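Local coordinates for protein putative NADH-flavin reductase (Streptococcus pneumoniae TIGR4, PDB 4R01) that is a putative NADH-flavin reductase that probably binds a nicotinamide dinucleotide in its Rossmann fold, at residues 16-26 / 188-196; 164-175 / 200-210. All coordinates share one frame; numbering follows the deposited sequence.

Contact 1. Residues 16-26 / 188-196; sequences AIVEEAVKRGH and AIGLVDELE
The guanidinium of Arg24 lays one face over CG1 of Val192, with NH1 3.3 Å from that methyl. NH1 gives a salt bridge to Asp193 OD1 at 3.0 Å and another to Glu196 OE2 at 2.8 Å. Asp193 OD2 is bonded to Tyr165 OH. The Glu196 bond lies in the guanidinium plane but reaches OE2 from above the carboxylate, the two planes standing 79° apart. NH2 adds weak bonds to Asp193 OD1 and to the backbone O of Ile189. From its own helix, Glu20 OE2 takes Arg24 NE at 2.6 Å in a bent, weak bond. The Arg24 chain turns at chi2 (-77°), which brings the flat group across to helix 184-196.

His26 follows Gly25, which closes helix 12-24 in a Schellman motif. Its NE2 meets Glu196 OE2 at 3.2 Å in an almost straight bond, in the ring plane. The imidazole and Arg24 NH1 approach this oxygen from opposite faces of the carboxylate. His26 ND1 is bonded to Met2 N.

Nearer the start of the two segments the packing is mostly apolar. Val192 fits as a knob among Ile17, Glu20, Ala21 and Arg24, with the aliphatic CG of Glu20 3.7 Å from Val192 CG2. Ala188 CB sits against the backbone of Ala16 and Ile17. Ile17 CD1 meets Leu191 CD1 at 3.9 Å, facing strands 61-64 and 94-98.

The two helices cross at -54° on one side of the Rossmann sheet. One arginine shared among three carboxylates probably offsets part of their negative charge, and the histidine bond helps fix the rotation of Glu196.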
loop_
_atom_site.group_PDB
_atom_site.type_symbol
_atom_site.label_atom_id
_atom_site.label_comp_id
_atom_site.label_asym_id
_atom_site.label_seq_id
_atom_site.Cartn_x
_atom_site.Cartn_y
_atom_site.Cartn_z
ATOM N N ALA A 16 -24.914 19.068 -0.244
ATOM C CA ALA A 16 -23.597 19.667 -0.087
ATOM C C ALA A 16 -23.344 20.623 -1.246
ATOM O O ALA A 16 -22.892 21.749 -1.049
ATOM C CB ALA A 16 -22.521 18.597 -0.023
ATOM N N ILE A 17 -23.663 20.166 -2.453
ATOM C CA ILE A 17 -23.500 20.974 -3.655
ATOM C C ILE A 17 -24.501 22.130 -3.688
ATOM O O ILE A 17 -24.154 23.248 -4.073
ATOM C CB ILE A 17 -23.658 20.118 -4.927
ATOM C CG1 ILE A 17 -22.676 18.945 -4.898
ATOM C CG2 ILE A 17 -23.430 20.960 -6.174
ATOM C CD1 ILE A 17 -22.786 18.025 -6.087
ATOM N N VAL A 18 -25.738 21.856 -3.281
ATOM C CA VAL A 18 -26.772 22.886 -3.222
ATOM C C VAL A 18 -26.361 24.013 -2.281
ATOM O O VAL A 18 -26.368 25.183 -2.661
ATOM C CB VAL A 18 -28.130 22.313 -2.756
ATOM C CG1 VAL A 18 -29.101 23.441 -2.417
ATOM C CG2 VAL A 18 -28.718 21.394 -3.818
ATOM N N GLU A 19 -25.992 23.647 -1.059
ATOM C CA GLU A 19 -25.606 24.619 -0.043
ATOM C C GLU A 19 -24.407 25.450 -0.487
ATOM O O GLU A 19 -24.346 26.652 -0.233
ATOM C CB GLU A 19 -25.296 23.913 1.279
ATOM C CG GLU A 19 -24.862 24.848 2.396
ATOM C CD GLU A 19 -24.728 24.138 3.730
ATOM O OE1 GLU A 19 -25.358 23.074 3.902
ATOM O OE2 GLU A 19 -23.991 24.643 4.604
ATOM N N GLU A 20 -23.457 24.805 -1.156
ATOM C CA GLU A 20 -22.282 25.504 -1.664
ATOM C C GLU A 20 -22.665 26.451 -2.797
ATOM O O GLU A 20 -22.249 27.607 -2.810
ATOM C CB GLU A 20 -21.223 24.508 -2.143
ATOM C CG GLU A 20 -20.009 25.153 -2.807
ATOM C CD GLU A 20 -19.172 25.983 -1.846
ATOM O OE1 GLU A 20 -19.186 25.697 -0.632
ATOM O OE2 GLU A 20 -18.498 26.927 -2.309
ATOM N N ALA A 21 -23.465 25.960 -3.738
ATOM C CA ALA A 21 -23.867 26.756 -4.895
ATOM C C ALA A 21 -24.752 27.936 -4.493
ATOM O O ALA A 21 -24.681 29.006 -5.098
ATOM C CB ALA A 21 -24.585 25.882 -5.914
ATOM N N VAL A 22 -25.583 27.736 -3.475
ATOM C CA VAL A 22 -26.450 28.798 -2.980
ATOM C C VAL A 22 -25.615 29.924 -2.375
ATOM O O VAL A 22 -25.878 31.102 -2.619
ATOM C CB VAL A 22 -27.461 28.269 -1.933
ATOM C CG1 VAL A 22 -28.009 29.404 -1.080
ATOM C CG2 VAL A 22 -28.597 27.523 -2.620
ATOM N N LYS A 23 -24.594 29.537 -1.639
ATOM C CA LYS A 23 -23.704 30.460 -0.991
ATOM C C LYS A 23 -22.996 31.331 -2.015
ATOM O O LYS A 23 -22.732 32.474 -1.766
ATOM C CB LYS A 23 -22.715 29.695 -0.162
ATOM C CG LYS A 23 -22.540 30.178 1.254
ATOM C CD LYS A 23 -21.187 29.746 1.824
ATOM C CE LYS A 23 -20.034 30.622 1.349
ATOM N NZ LYS A 23 -18.802 30.504 2.166
ATOM N N ARG A 24 -22.668 30.762 -3.158
ATOM C CA ARG A 24 -21.982 31.463 -4.238
ATOM C C ARG A 24 -22.901 32.499 -4.882
ATOM O O ARG A 24 -22.435 33.444 -5.517
ATOM C CB ARG A 24 -21.480 30.474 -5.293
ATOM C CG ARG A 24 -20.551 29.385 -4.769
ATOM C CD ARG A 24 -19.140 29.891 -4.527
ATOM N NE ARG A 24 -18.243 28.810 -4.122
ATOM C CZ ARG A 24 -17.489 28.103 -4.960
ATOM N NH1 ARG A 24 -17.512 28.360 -6.261
ATOM N NH2 ARG A 24 -16.708 27.137 -4.497
ATOM N N GLY A 25 -24.208 32.310 -4.723
ATOM C CA GLY A 25 -25.183 33.276 -5.203
ATOM C C GLY A 25 -26.021 32.810 -6.378
ATOM O O GLY A 25 -26.839 33.567 -6.901
ATOM N N HIS A 26 -25.823 31.565 -6.799
ATOM C CA HIS A 26 -26.578 31.009 -7.917
ATOM C C HIS A 26 -28.001 30.661 -7.497
ATOM O O HIS A 26 -28.254 30.384 -6.326
ATOM C CB HIS A 26 -25.878 29.766 -8.470
ATOM C CG HIS A 26 -24.426 29.972 -8.765
ATOM N ND1 HIS A 26 -23.974 30.459 -9.972
ATOM C CD2 HIS A 26 -23.323 29.752 -8.013
ATOM C CE1 HIS A 26 -22.655 30.536 -9.949
ATOM N NE2 HIS A 26 -22.235 30.114 -8.770
ATOM N N ALA A 188 -17.737 19.604 -2.990
ATOM C CA ALA A 188 -18.725 20.544 -3.512
ATOM C C ALA A 188 -18.043 21.821 -3.986
ATOM O O ALA A 188 -18.379 22.359 -5.040
ATOM C CB ALA A 188 -19.779 20.862 -2.456
ATOM N N ILE A 189 -17.078 22.294 -3.204
ATOM C CA ILE A 189 -16.316 23.485 -3.563
ATOM C C ILE A 189 -15.637 23.306 -4.918
ATOM O O ILE A 189 -15.725 24.174 -5.785
ATOM C CB ILE A 189 -15.256 23.820 -2.495
ATOM C CG1 ILE A 189 -15.934 24.178 -1.171
ATOM C CG2 ILE A 189 -14.367 24.961 -2.963
ATOM C CD1 ILE A 189 -14.967 24.578 -0.077
ATOM N N GLY A 190 -14.974 22.168 -5.099
ATOM C CA GLY A 190 -14.288 21.881 -6.345
ATOM C C GLY A 190 -15.239 21.752 -7.520
ATOM O O GLY A 190 -14.952 22.225 -8.619
ATOM N N LEU A 191 -16.382 21.118 -7.282
ATOM C CA LEU A 191 -17.366 20.901 -8.336
ATOM C C LEU A 191 -17.994 22.220 -8.808
ATOM O O LEU A 191 -18.186 22.428 -10.005
ATOM C CB LEU A 191 -18.447 19.931 -7.852
ATOM C CG LEU A 191 -19.448 19.404 -8.885
ATOM C CD1 LEU A 191 -19.827 17.968 -8.562
ATOM C CD2 LEU A 191 -20.689 20.279 -8.938
ATOM N N VAL A 192 -18.309 23.106 -7.868
ATOM C CA VAL A 192 -18.891 24.402 -8.215
ATOM C C VAL A 192 -17.847 25.296 -8.893
ATOM O O VAL A 192 -18.184 26.130 -9.738
ATOM C CB VAL A 192 -19.475 25.112 -6.970
ATOM C CG1 VAL A 192 -20.046 26.474 -7.336
ATOM C CG2 VAL A 192 -20.556 24.255 -6.338
ATOM N N ASP A 193 -16.579 25.111 -8.534
ATOM C CA ASP A 193 -15.493 25.826 -9.201
ATOM C C ASP A 193 -15.437 25.455 -10.678
ATOM O O ASP A 193 -15.206 26.305 -11.534
ATOM C CB ASP A 193 -14.146 25.527 -8.537
ATOM C CG ASP A 193 -13.985 26.228 -7.204
ATOM O OD1 ASP A 193 -14.824 27.094 -6.879
ATOM O OD2 ASP A 193 -13.011 25.920 -6.484
ATOM N N GLU A 194 -15.655 24.177 -10.968
ATOM C CA GLU A 194 -15.689 23.698 -12.344
ATOM C C GLU A 194 -16.934 24.225 -13.063
ATOM O O GLU A 194 -16.983 24.272 -14.290
ATOM C CB GLU A 194 -15.638 22.164 -12.371
ATOM C CG GLU A 194 -15.811 21.531 -13.747
ATOM C CD GLU A 194 -14.713 21.918 -14.721
ATOM O OE1 GLU A 194 -13.562 22.120 -14.277
ATOM O OE2 GLU A 194 -15.006 22.030 -15.931
ATOM N N LEU A 195 -17.939 24.634 -12.296
ATOM C CA LEU A 195 -19.140 25.230 -12.877
ATOM C C LEU A 195 -18.897 26.691 -13.222
ATOM O O LEU A 195 -19.258 27.152 -14.303
ATOM C CB LEU A 195 -20.326 25.103 -11.922
ATOM C CG LEU A 195 -20.937 23.708 -11.841
ATOM C CD1 LEU A 195 -22.000 23.657 -10.762
ATOM C CD2 LEU A 195 -21.518 23.326 -13.191
ATOM N N GLU A 196 -18.277 27.411 -12.297
ATOM C CA GLU A 196 -17.945 28.814 -12.509
ATOM C C GLU A 196 -16.773 28.984 -13.478
ATOM O O GLU A 196 -16.843 29.764 -14.435
ATOM C CB GLU A 196 -17.624 29.479 -11.167
ATOM C CG GLU A 196 -18.825 29.667 -10.250
ATOM C CD GLU A 196 -18.421 30.139 -8.866
ATOM O OE1 GLU A 196 -17.344 30.758 -8.748
ATOM O OE2 GLU A 196 -19.155 29.861 -7.893
#

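Contact 2. Residues 164-175 / 200-210; sequences NYILAGEIFTTN and HIKERISLLEK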
loop_
_atom_site.group_PDB
_atom_site.type_symbol
_atom_site.label_atom_id
_atom_site.label_comp_id
_atom_site.label_asym_id
_atom_site.label_seq_id
_atom_site.Cartn_x
_atom_site.Cartn_y
_atom_site.Cartn_z
ATOM N N ASN A 164 -9.023 23.466 0.964
ATOM C CA ASN A 164 -7.896 23.253 0.064
ATOM C C ASN A 164 -7.953 21.886 -0.604
ATOM O O ASN A 164 -7.685 20.863 0.027
ATOM C CB ASN A 164 -6.574 23.412 0.813
ATOM C CG ASN A 164 -6.380 24.810 1.363
ATOM O OD1 ASN A 164 -6.097 24.990 2.547
ATOM N ND2 ASN A 164 -6.533 25.811 0.502
ATOM N N TYR A 165 -8.302 21.875 -1.884
ATOM C CA TYR A 165 -8.406 20.629 -2.628
ATOM C C TYR A 165 -7.430 20.612 -3.800
ATOM O O TYR A 165 -6.822 21.630 -4.130
ATOM C CB TYR A 165 -9.839 20.423 -3.132
ATOM C CG TYR A 165 -10.231 21.368 -4.246
ATOM C CD1 TYR A 165 -10.700 22.645 -3.968
ATOM C CD2 TYR A 165 -10.127 20.984 -5.577
ATOM C CE1 TYR A 165 -11.052 23.513 -4.983
ATOM C CE2 TYR A 165 -10.478 21.846 -6.598
ATOM C CZ TYR A 165 -10.939 23.107 -6.295
ATOM O OH TYR A 165 -11.289 23.967 -7.309
ATOM N N ILE A 166 -7.288 19.449 -4.424
ATOM C CA ILE A 166 -6.492 19.321 -5.639
ATOM C C ILE A 166 -7.358 18.881 -6.813
ATOM O O ILE A 166 -8.134 17.929 -6.707
ATOM C CB ILE A 166 -5.335 18.319 -5.458
ATOM C CG1 ILE A 166 -4.276 18.899 -4.527
ATOM C CG2 ILE A 166 -4.694 17.979 -6.790
ATOM C CD1 ILE A 166 -3.158 17.937 -4.216
ATOM N N LEU A 167 -7.233 19.591 -7.928
ATOM C CA LEU A 167 -7.906 19.199 -9.155
ATOM C C LEU A 167 -6.980 18.324 -9.989
ATOM O O LEU A 167 -5.898 18.757 -10.387
ATOM C CB LEU A 167 -8.337 20.428 -9.955
ATOM C CG LEU A 167 -8.956 20.179 -11.333
ATOM C CD1 LEU A 167 -10.293 19.469 -11.205
ATOM C CD2 LEU A 167 -9.113 21.482 -12.095
ATOM N N ALA A 168 -7.397 17.088 -10.241
ATOM C CA ALA A 168 -6.617 16.190 -11.084
ATOM C C ALA A 168 -7.436 15.760 -12.292
ATOM O O ALA A 168 -8.507 16.309 -12.553
ATOM C CB ALA A 168 -6.146 14.982 -10.295
ATOM N N GLY A 169 -6.933 14.773 -13.025
ATOM C CA GLY A 169 -7.573 14.357 -14.255
ATOM C C GLY A 169 -8.040 12.916 -14.267
ATOM O O GLY A 169 -8.647 12.430 -13.312
ATOM N N GLU A 170 -7.741 12.236 -15.367
ATOM C CA GLU A 170 -8.221 10.883 -15.615
ATOM C C GLU A 170 -7.493 9.835 -14.774
ATOM O O GLU A 170 -7.966 8.708 -14.622
ATOM C CB GLU A 170 -8.068 10.556 -17.102
ATOM C CG GLU A 170 -9.140 9.646 -17.660
ATOM C CD GLU A 170 -10.468 10.345 -17.838
ATOM O OE1 GLU A 170 -10.474 11.571 -18.079
ATOM O OE2 GLU A 170 -11.509 9.665 -17.733
ATOM N N ILE A 171 -6.343 10.218 -14.226
ATOM C CA ILE A 171 -5.450 9.278 -13.559
ATOM C C ILE A 171 -5.475 9.436 -12.039
ATOM O O ILE A 171 -5.517 10.555 -11.524
ATOM C CB ILE A 171 -4.001 9.451 -14.081
ATOM C CG1 ILE A 171 -3.959 9.215 -15.592
ATOM C CG2 ILE A 171 -3.032 8.517 -13.369
ATOM C CD1 ILE A 171 -2.589 9.398 -16.204
ATOM N N PHE A 172 -5.459 8.308 -11.330
ATOM C CA PHE A 172 -5.425 8.302 -9.870
ATOM C C PHE A 172 -4.272 9.141 -9.318
ATOM O O PHE A 172 -3.122 9.000 -9.739
ATOM C CB PHE A 172 -5.327 6.867 -9.347
ATOM C CG PHE A 172 -5.090 6.774 -7.864
ATOM C CD1 PHE A 172 -6.069 7.161 -6.967
ATOM C CD2 PHE A 172 -3.892 6.286 -7.370
ATOM C CE1 PHE A 172 -5.854 7.073 -5.605
ATOM C CE2 PHE A 172 -3.671 6.195 -6.012
ATOM C CZ PHE A 172 -4.654 6.589 -5.129
ATOM N N THR A 173 -4.601 10.010 -8.371
ATOM C CA THR A 173 -3.660 10.971 -7.817
ATOM C C THR A 173 -3.780 10.984 -6.295
ATOM O O THR A 173 -4.853 10.734 -5.752
ATOM C CB THR A 173 -3.911 12.387 -8.398
ATOM O OG1 THR A 173 -3.638 12.375 -9.805
ATOM C CG2 THR A 173 -3.039 13.442 -7.733
ATOM N N THR A 174 -2.672 11.237 -5.610
ATOM C CA THR A 174 -2.685 11.389 -4.163
ATOM C C THR A 174 -2.160 12.770 -3.802
ATOM O O THR A 174 -1.681 13.495 -4.671
ATOM C CB THR A 174 -1.827 10.319 -3.472
ATOM O OG1 THR A 174 -0.438 10.591 -3.709
ATOM C CG2 THR A 174 -2.171 8.931 -3.999
ATOM N N ASN A 175 -2.253 13.142 -2.529
ATOM C CA ASN A 175 -1.574 14.346 -2.068
ATOM C C ASN A 175 -0.147 13.987 -1.662
ATOM O O ASN A 175 0.297 12.867 -1.908
ATOM C CB ASN A 175 -2.331 15.013 -0.914
ATOM C CG ASN A 175 -2.499 14.110 0.298
ATOM O OD1 ASN A 175 -1.739 13.166 0.505
ATOM N ND2 ASN A 175 -3.499 14.415 1.117
ATOM N N HIS A 200 -13.427 21.891 -18.478
ATOM C CA HIS A 200 -13.431 20.508 -18.893
ATOM C C HIS A 200 -14.703 19.909 -19.405
ATOM O O HIS A 200 -15.453 19.316 -18.674
ATOM C CB HIS A 200 -12.945 19.656 -17.744
ATOM C CG HIS A 200 -11.714 20.171 -17.098
ATOM N ND1 HIS A 200 -11.742 21.099 -16.094
ATOM C CD2 HIS A 200 -10.417 19.881 -17.306
ATOM C CE1 HIS A 200 -10.514 21.364 -15.709
ATOM N NE2 HIS A 200 -9.693 20.637 -16.431
ATOM N N ILE A 201 -14.880 19.965 -20.701
ATOM C CA ILE A 201 -16.118 19.526 -21.327
ATOM C C ILE A 201 -15.906 18.183 -22.021
ATOM O O ILE A 201 -14.899 17.983 -22.702
ATOM C CB ILE A 201 -16.630 20.563 -22.342
ATOM C CG1 ILE A 201 -16.642 21.959 -21.711
ATOM C CG2 ILE A 201 -18.014 20.183 -22.850
ATOM C CD1 ILE A 201 -17.474 22.053 -20.448
ATOM N N LYS A 202 -16.859 17.270 -21.834
ATOM C CA LYS A 202 -16.790 15.915 -22.385
ATOM C C LYS A 202 -15.546 15.166 -21.909
ATOM O O LYS A 202 -14.886 14.479 -22.688
ATOM C CB LYS A 202 -16.830 15.947 -23.915
ATOM C CG LYS A 202 -18.037 16.665 -24.496
ATOM C CD LYS A 202 -18.040 16.574 -26.010
ATOM C CE LYS A 202 -19.091 17.477 -26.621
ATOM N NZ LYS A 202 -19.084 17.372 -28.104
ATOM N N GLU A 203 -15.233 15.301 -20.625
ATOM C CA GLU A 203 -14.128 14.564 -20.026
ATOM C C GLU A 203 -14.328 14.432 -18.520
ATOM O O GLU A 203 -15.221 15.058 -17.947
ATOM C CB GLU A 203 -12.792 15.243 -20.335
ATOM C CG GLU A 203 -12.749 16.730 -20.030
ATOM C CD GLU A 203 -11.364 17.324 -20.224
ATOM O OE1 GLU A 203 -10.433 16.916 -19.499
ATOM O OE2 GLU A 203 -11.206 18.192 -21.108
ATOM N N ARG A 204 -13.509 13.601 -17.884
ATOM C CA ARG A 204 -13.610 13.411 -16.444
ATOM C C ARG A 204 -12.496 14.103 -15.674
ATOM O O ARG A 204 -11.321 13.992 -16.023
ATOM C CB ARG A 204 -13.600 11.928 -16.074
ATOM C CG ARG A 204 -13.302 11.742 -14.593
ATOM C CD ARG A 204 -13.204 10.310 -14.174
ATOM N NE ARG A 204 -12.109 9.605 -14.823
ATOM C CZ ARG A 204 -11.846 8.328 -14.597
ATOM N NH1 ARG A 204 -12.592 7.661 -13.727
ATOM N NH2 ARG A 204 -10.847 7.724 -15.221
ATOM N N ILE A 205 -12.882 14.807 -14.616
ATOM C CA ILE A 205 -11.927 15.349 -13.666
ATOM C C ILE A 205 -12.038 14.601 -12.343
ATOM O O ILE A 205 -13.006 13.873 -12.114
ATOM C CB ILE A 205 -12.157 16.846 -13.429
ATOM C CG1 ILE A 205 -13.585 17.084 -12.931
ATOM C CG2 ILE A 205 -11.897 17.625 -14.707
ATOM C CD1 ILE A 205 -13.906 18.538 -12.676
ATOM N N SER A 206 -11.049 14.781 -11.474
ATOM C CA SER A 206 -11.078 14.162 -10.152
ATOM C C SER A 206 -10.673 15.167 -9.077
ATOM O O SER A 206 -9.907 16.097 -9.340
ATOM C CB SER A 206 -10.163 12.934 -10.108
ATOM O OG SER A 206 -8.846 13.266 -10.510
ATOM N N LEU A 207 -11.195 14.975 -7.869
ATOM C CA LEU A 207 -10.955 15.905 -6.771
ATOM C C LEU A 207 -10.412 15.190 -5.537
ATOM O O LEU A 207 -10.715 14.017 -5.314
ATOM C CB LEU A 207 -12.242 16.656 -6.421
ATOM C CG LEU A 207 -12.812 17.539 -7.532
ATOM C CD1 LEU A 207 -14.194 18.058 -7.153
ATOM C CD2 LEU A 207 -11.866 18.690 -7.813
ATOM N N LEU A 208 -9.610 15.897 -4.741
ATOM C CA LEU A 208 -9.022 15.315 -3.537
ATOM C C LEU A 208 -8.472 16.402 -2.623
ATOM O O LEU A 208 -8.212 17.516 -3.070
ATOM C CB LEU A 208 -7.937 14.297 -3.920
ATOM C CG LEU A 208 -6.648 14.669 -4.672
ATOM C CD1 LEU A 208 -5.501 15.072 -3.729
ATOM C CD2 LEU A 208 -6.233 13.568 -5.651
ATOM N N GLU A 209 -8.314 16.075 -1.343
ATOM C CA GLU A 209 -7.920 17.049 -0.322
ATOM C C GLU A 209 -6.451 17.460 -0.431
ATOM O O GLU A 209 -5.628 16.702 -0.942
ATOM C CB GLU A 209 -8.189 16.484 1.076
ATOM C CG GLU A 209 -8.069 17.484 2.215
ATOM C CD GLU A 209 -8.109 16.815 3.575
ATOM O OE1 GLU A 209 -7.479 17.336 4.520
ATOM O OE2 GLU A 209 -8.767 15.762 3.696
ATOM N N LYS A 210 -6.149 18.663 0.063
ATOM C CA LYS A 210 -4.792 19.215 0.144
ATOM C C LYS A 210 -4.213 19.521 -1.230
ATOM O O LYS A 210 -3.607 20.575 -1.435
ATOM C CB LYS A 210 -3.858 18.265 0.900
ATOM C CG LYS A 210 -4.349 17.881 2.288
ATOM C CD LYS A 210 -3.273 17.144 3.069
ATOM C CE LYS A 210 -3.785 16.710 4.435
ATOM N NZ LYS A 210 -4.769 15.594 4.331
HETATM O O HOH W 1 -6.851 11.438 -9.092
#
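Ile166 pairs with Leu208, and Ala168 with Ser206, at hydrogen-bonded positions of an antiparallel ladder. These backbone bonds join strands 165-168 and 203-209. Ala168 N reaches Ser206 O at 2.8 Å. Beyond the strand, Lys210 N bonds Asn164 O.

Side-chain hydrogen bonds continue the link. Ser206 OG sits between its own N and carbonyl carbon (chi1 55°). From there it donates to Gly169 O at 2.9 Å, in the carbonyl plane on a lone pair. A water donates to both Ser206 OG and Ile171 O.

Apolar contacts lie on both faces. Leu208 CD1 touches Ile166 CB at 3.7 Å, while Leu208 CD2 packs on Thr173 of the following loop. On the other face, Leu207 CD2 meets Tyr165 CD2 obliquely at 3.6 Å and Leu167 CD1 at 3.8 Å. Tyr187 of helix 184-196 also packs on Leu207.

The charged contact is less certain. Arg204 NE makes a weak bond to Glu170 OE2, whose position is doubtful and which also pairs with Arg139.

Strand 165-168 thus ends the eight-stranded sheet within this chain. Past its end, the Ser206 hydroxyl and the water probably help hold the loop at Gly169 and Ile171 against strand 203-209.

Overall arrangement
Both contacts are partly buried, their centres about 16 Å apart. Half of the touching residues of contact 1 are buried and none is exposed; contact 2 includes some exposed ones. Contact 1 packs two helices on one face of the sheet, whereas contact 2 forms its antiparallel edge. A salt-bridge network and apolar packing round Val192 dominate contact 1; backbone bonds dominate contact 2. The two meet at helix 184-196, which leads on to strand 203-209. Asp193 OD2 probably bonds Tyr165 OH at 2.7 Å, and Glu194 OE1 probably bonds His200 ND1 at 2.8 Å. No other subunit touches contact 1. In contact 2, the loop after strand 165-168 meets two neighbouring subunits.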